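Local coordinates for ATP phosphoribosyltransferase regulatory subunit (Thermotoga maritima, PDB 1USY), which is probably required for the first step of histidine biosynthesis and may allow histidine to feedback-regulate ATP phosphoribosyltransferase, at residues B[129-137]-B[197-208]. Numbering follows the deposited sequence.
Sequences IGHTGVYED and LPLSVREDLLSA
Strand 129-131 and helix 199-208 run nearly antiparallel, their axes 163° apart and 9.0 Å from each other at closest approach, and the backbones come nearest where G133 faces V201. No hydrogen bond joins the two segments, so the contact rests on side-chain packing centred on H131. V201 lies across one face of that imidazole: its CG1 stands 4.2 Å from the ring centroid and 28° off the normal, which meets the geometry of a CH-pi contact. The second methyl, V201 CG2, reaches the rim at H131 CD2 and also touches the carbonyl oxygen of G133, 3.6 Å from V201 CG2. What brings the ring over the helix is a first torsion of -161°, with H131 CG opposite the backbone N. At its edge, near the ring plane, D204 OD1 sits 3.2 Å from H131 CE1, the carboxylate tilted from the plane of the imidazole. The acid makes no hydrogen bond to the ring, although its nearness would probably favour a protonated imidazole.

The chain belongs to the class-II aminoacyl-tRNA synthetase family, and strand 125-131 is part of its mixed sheet, between strands 237-243 and 220-223. Helix 199-215 packs against this sheet: besides H131 and I129 of strand 125-131, L237 of strand 237-243 touches D204 and A208 of the helix. Further along the helix, the I129 and L205 side chains lie alongside each other, pointing opposite ways, with I129 CG2 3.5 Å from L205 CD2.

At the helix start, the CG and CD edge of the N-cap residue P198 crosses the D137 side chain, P198 CD lying 3.4 Å from D137 OD1; that carboxylate is salt-bridged to R175. Beside it, V134 CG2 meets L197 CD2 at 3.9 Å, extending the apolar contact into the loop before the helix.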
loop_
_atom_site.group_PDB
_atom_site.type_symbol
_atom_site.label_atom_id
_atom_site.label_comp_id
_atom_site.label_asym_id
_atom_site.label_seq_id
_atom_site.Cartn_x
_atom_site.Cartn_y
_atom_site.Cartn_z
ATOM N N ILE B 129 8.131 -21.513 36.299
ATOM C CA ILE B 129 7.025 -22.368 35.834
ATOM C C ILE B 129 5.688 -21.846 36.333
ATOM O O ILE B 129 5.564 -21.312 37.433
ATOM C CB ILE B 129 7.176 -23.835 36.313
ATOM C CG1 ILE B 129 8.529 -24.449 35.915
ATOM C CG2 ILE B 129 5.981 -24.691 35.819
ATOM C CD1 ILE B 129 8.520 -25.107 34.528
ATOM N N GLY B 130 4.674 -22.017 35.518
ATOM C CA GLY B 130 3.356 -21.531 35.850
ATOM C C GLY B 130 2.355 -22.545 35.334
ATOM O O GLY B 130 2.707 -23.514 34.657
ATOM N N HIS B 131 1.096 -22.308 35.648
ATOM C CA HIS B 131 0.053 -23.152 35.156
ATOM C C HIS B 131 -1.212 -22.371 35.073
ATOM O O HIS B 131 -1.634 -21.707 36.014
ATOM C CB HIS B 131 -0.155 -24.327 36.079
ATOM C CG HIS B 131 -0.884 -25.464 35.450
ATOM N ND1 HIS B 131 -0.243 -26.613 35.049
ATOM C CD2 HIS B 131 -2.194 -25.639 35.172
ATOM C CE1 HIS B 131 -1.135 -27.466 34.569
ATOM N NE2 HIS B 131 -2.324 -26.892 34.617
ATOM N N THR B 132 -1.827 -22.487 33.924
ATOM C CA THR B 132 -2.946 -21.666 33.566
ATOM C C THR B 132 -4.226 -22.184 34.241
ATOM O O THR B 132 -5.212 -21.459 34.346
ATOM C CB THR B 132 -3.008 -21.728 32.052
ATOM O OG1 THR B 132 -3.564 -20.531 31.522
ATOM C CG2 THR B 132 -3.903 -22.816 31.590
ATOM N N GLY B 133 -4.197 -23.428 34.736
ATOM C CA GLY B 133 -5.358 -24.055 35.358
ATOM C C GLY B 133 -5.656 -23.554 36.766
ATOM O O GLY B 133 -6.575 -24.015 37.412
ATOM N N VAL B 134 -4.892 -22.577 37.232
ATOM C CA VAL B 134 -5.099 -22.009 38.560
ATOM C C VAL B 134 -6.251 -20.977 38.624
ATOM O O VAL B 134 -6.875 -20.791 39.667
ATOM C CB VAL B 134 -3.759 -21.416 39.128
ATOM C CG1 VAL B 134 -3.148 -20.396 38.190
ATOM C CG2 VAL B 134 -3.967 -20.781 40.476
ATOM N N TYR B 135 -6.540 -20.324 37.508
ATOM C CA TYR B 135 -7.380 -19.132 37.542
ATOM C C TYR B 135 -8.868 -19.382 37.752
ATOM O O TYR B 135 -9.481 -18.693 38.564
ATOM C CB TYR B 135 -7.102 -18.233 36.326
ATOM C CG TYR B 135 -5.664 -17.808 36.281
ATOM C CD1 TYR B 135 -4.868 -18.033 35.162
ATOM C CD2 TYR B 135 -5.089 -17.200 37.393
ATOM C CE1 TYR B 135 -3.500 -17.643 35.148
ATOM C CE2 TYR B 135 -3.750 -16.818 37.410
ATOM C CZ TYR B 135 -2.964 -17.046 36.299
ATOM O OH TYR B 135 -1.663 -16.641 36.365
ATOM N N GLU B 136 -9.423 -20.367 37.039
ATOM C CA GLU B 136 -10.839 -20.729 37.132
ATOM C C GLU B 136 -11.194 -20.965 38.592
ATOM O O GLU B 136 -12.160 -20.394 39.123
ATOM C CB GLU B 136 -11.122 -22.022 36.353
ATOM C CG GLU B 136 -12.076 -21.874 35.166
ATOM C CD GLU B 136 -11.799 -22.844 34.002
ATOM O OE1 GLU B 136 -10.637 -23.319 33.835
ATOM O OE2 GLU B 136 -12.749 -23.131 33.233
ATOM N N ASP B 137 -10.376 -21.802 39.225
ATOM C CA ASP B 137 -10.532 -22.176 40.614
ATOM C C ASP B 137 -10.449 -20.975 41.522
ATOM O O ASP B 137 -11.174 -20.897 42.494
ATOM C CB ASP B 137 -9.452 -23.174 40.996
ATOM C CG ASP B 137 -9.550 -23.601 42.444
ATOM O OD1 ASP B 137 -8.522 -23.448 43.164
ATOM O OD2 ASP B 137 -10.613 -24.072 42.938
ATOM N N LEU B 197 -4.277 -25.790 45.691
ATOM C CA LEU B 197 -4.254 -25.875 44.232
ATOM C C LEU B 197 -5.028 -27.071 43.708
ATOM O O LEU B 197 -4.918 -28.159 44.261
ATOM C CB LEU B 197 -2.808 -25.985 43.742
ATOM C CG LEU B 197 -1.937 -24.728 43.643
ATOM C CD1 LEU B 197 -0.588 -25.125 43.084
ATOM C CD2 LEU B 197 -2.556 -23.631 42.788
ATOM N N PRO B 198 -5.823 -26.883 42.650
ATOM C CA PRO B 198 -6.499 -28.003 41.986
ATOM C C PRO B 198 -5.526 -29.151 41.692
ATOM O O PRO B 198 -4.420 -28.915 41.195
ATOM C CB PRO B 198 -7.034 -27.386 40.698
ATOM C CG PRO B 198 -7.119 -25.955 40.957
ATOM C CD PRO B 198 -6.151 -25.588 42.032
ATOM N N LEU B 199 -5.955 -30.367 42.017
ATOM C CA LEU B 199 -5.090 -31.542 42.062
ATOM C C LEU B 199 -4.236 -31.706 40.816
ATOM O O LEU B 199 -3.009 -31.740 40.904
ATOM C CB LEU B 199 -5.924 -32.802 42.320
ATOM C CG LEU B 199 -5.258 -34.174 42.195
ATOM C CD1 LEU B 199 -4.431 -34.467 43.446
ATOM C CD2 LEU B 199 -6.302 -35.297 41.934
ATOM N N SER B 200 -4.892 -31.794 39.662
ATOM C CA SER B 200 -4.200 -31.949 38.381
ATOM C C SER B 200 -3.179 -30.833 38.113
ATOM O O SER B 200 -2.117 -31.097 37.555
ATOM C CB SER B 200 -5.205 -32.036 37.242
ATOM O OG SER B 200 -5.995 -30.865 37.224
ATOM N N VAL B 201 -3.488 -29.606 38.525
ATOM C CA VAL B 201 -2.537 -28.485 38.423
ATOM C C VAL B 201 -1.264 -28.792 39.238
ATOM O O VAL B 201 -0.131 -28.707 38.725
ATOM C CB VAL B 201 -3.216 -27.153 38.860
ATOM C CG1 VAL B 201 -2.231 -26.012 39.016
ATOM C CG2 VAL B 201 -4.300 -26.779 37.865
ATOM N N ARG B 202 -1.475 -29.200 40.483
ATOM C CA ARG B 202 -0.383 -29.543 41.399
ATOM C C ARG B 202 0.513 -30.713 40.918
ATOM O O ARG B 202 1.735 -30.619 41.014
ATOM C CB ARG B 202 -0.941 -29.807 42.804
ATOM C CG ARG B 202 0.105 -29.788 43.947
ATOM C CD ARG B 202 -0.315 -30.626 45.164
ATOM N NE ARG B 202 -1.674 -30.293 45.609
ATOM C CZ ARG B 202 -1.984 -29.172 46.269
ATOM N NH1 ARG B 202 -1.045 -28.284 46.570
ATOM N NH2 ARG B 202 -3.234 -28.927 46.627
ATOM N N GLU B 203 -0.078 -31.788 40.392
ATOM C CA GLU B 203 0.696 -32.902 39.820
ATOM C C GLU B 203 1.571 -32.462 38.644
ATOM O O GLU B 203 2.730 -32.893 38.498
ATOM C CB GLU B 203 -0.212 -34.035 39.346
ATOM C CG GLU B 203 -1.469 -34.235 40.153
ATOM C CD GLU B 203 -1.174 -34.730 41.555
ATOM O OE1 GLU B 203 -1.272 -33.910 42.502
ATOM O OE2 GLU B 203 -0.845 -35.938 41.716
ATOM N N ASP B 204 0.994 -31.622 37.795
ATOM C CA ASP B 204 1.721 -31.039 36.673
ATOM C C ASP B 204 2.898 -30.161 37.112
ATOM O O ASP B 204 4.016 -30.351 36.634
ATOM C CB ASP B 204 0.767 -30.256 35.783
ATOM C CG ASP B 204 0.027 -31.153 34.842
ATOM O OD1 ASP B 204 -0.876 -30.671 34.125
ATOM O OD2 ASP B 204 0.291 -32.372 34.767
ATOM N N LEU B 205 2.647 -29.209 38.007
ATOM C CA LEU B 205 3.735 -28.390 38.548
ATOM C C LEU B 205 4.841 -29.269 39.221
ATOM O O LEU B 205 6.018 -29.078 38.963
ATOM C CB LEU B 205 3.192 -27.336 39.524
ATOM C CG LEU B 205 2.441 -26.198 38.844
ATOM C CD1 LEU B 205 1.579 -25.429 39.814
ATOM C CD2 LEU B 205 3.427 -25.260 38.184
ATOM N N LEU B 206 4.429 -30.254 40.025
ATOM C CA LEU B 206 5.336 -31.095 40.787
ATOM C C LEU B 206 6.226 -31.939 39.894
ATOM O O LEU B 206 7.388 -32.183 40.200
ATOM C CB LEU B 206 4.550 -32.042 41.706
ATOM C CG LEU B 206 4.197 -31.745 43.173
ATOM C CD1 LEU B 206 3.508 -32.984 43.812
ATOM C CD2 LEU B 206 5.409 -31.358 44.000
ATOM N N SER B 207 5.672 -32.410 38.792
ATOM C CA SER B 207 6.418 -33.312 37.922
ATOM C C SER B 207 7.383 -32.493 37.051
ATOM O O SER B 207 8.503 -32.935 36.758
ATOM C CB SER B 207 5.459 -34.174 37.093
ATOM O OG SER B 207 6.097 -34.636 35.905
ATOM N N ALA B 208 6.953 -31.294 36.661
ATOM C CA ALA B 208 7.813 -30.378 35.905
ATOM C C ALA B 208 8.996 -29.926 36.778
ATOM O O ALA B 208 10.151 -30.193 36.449
ATOM C CB ALA B 208 6.993 -29.167 35.351
#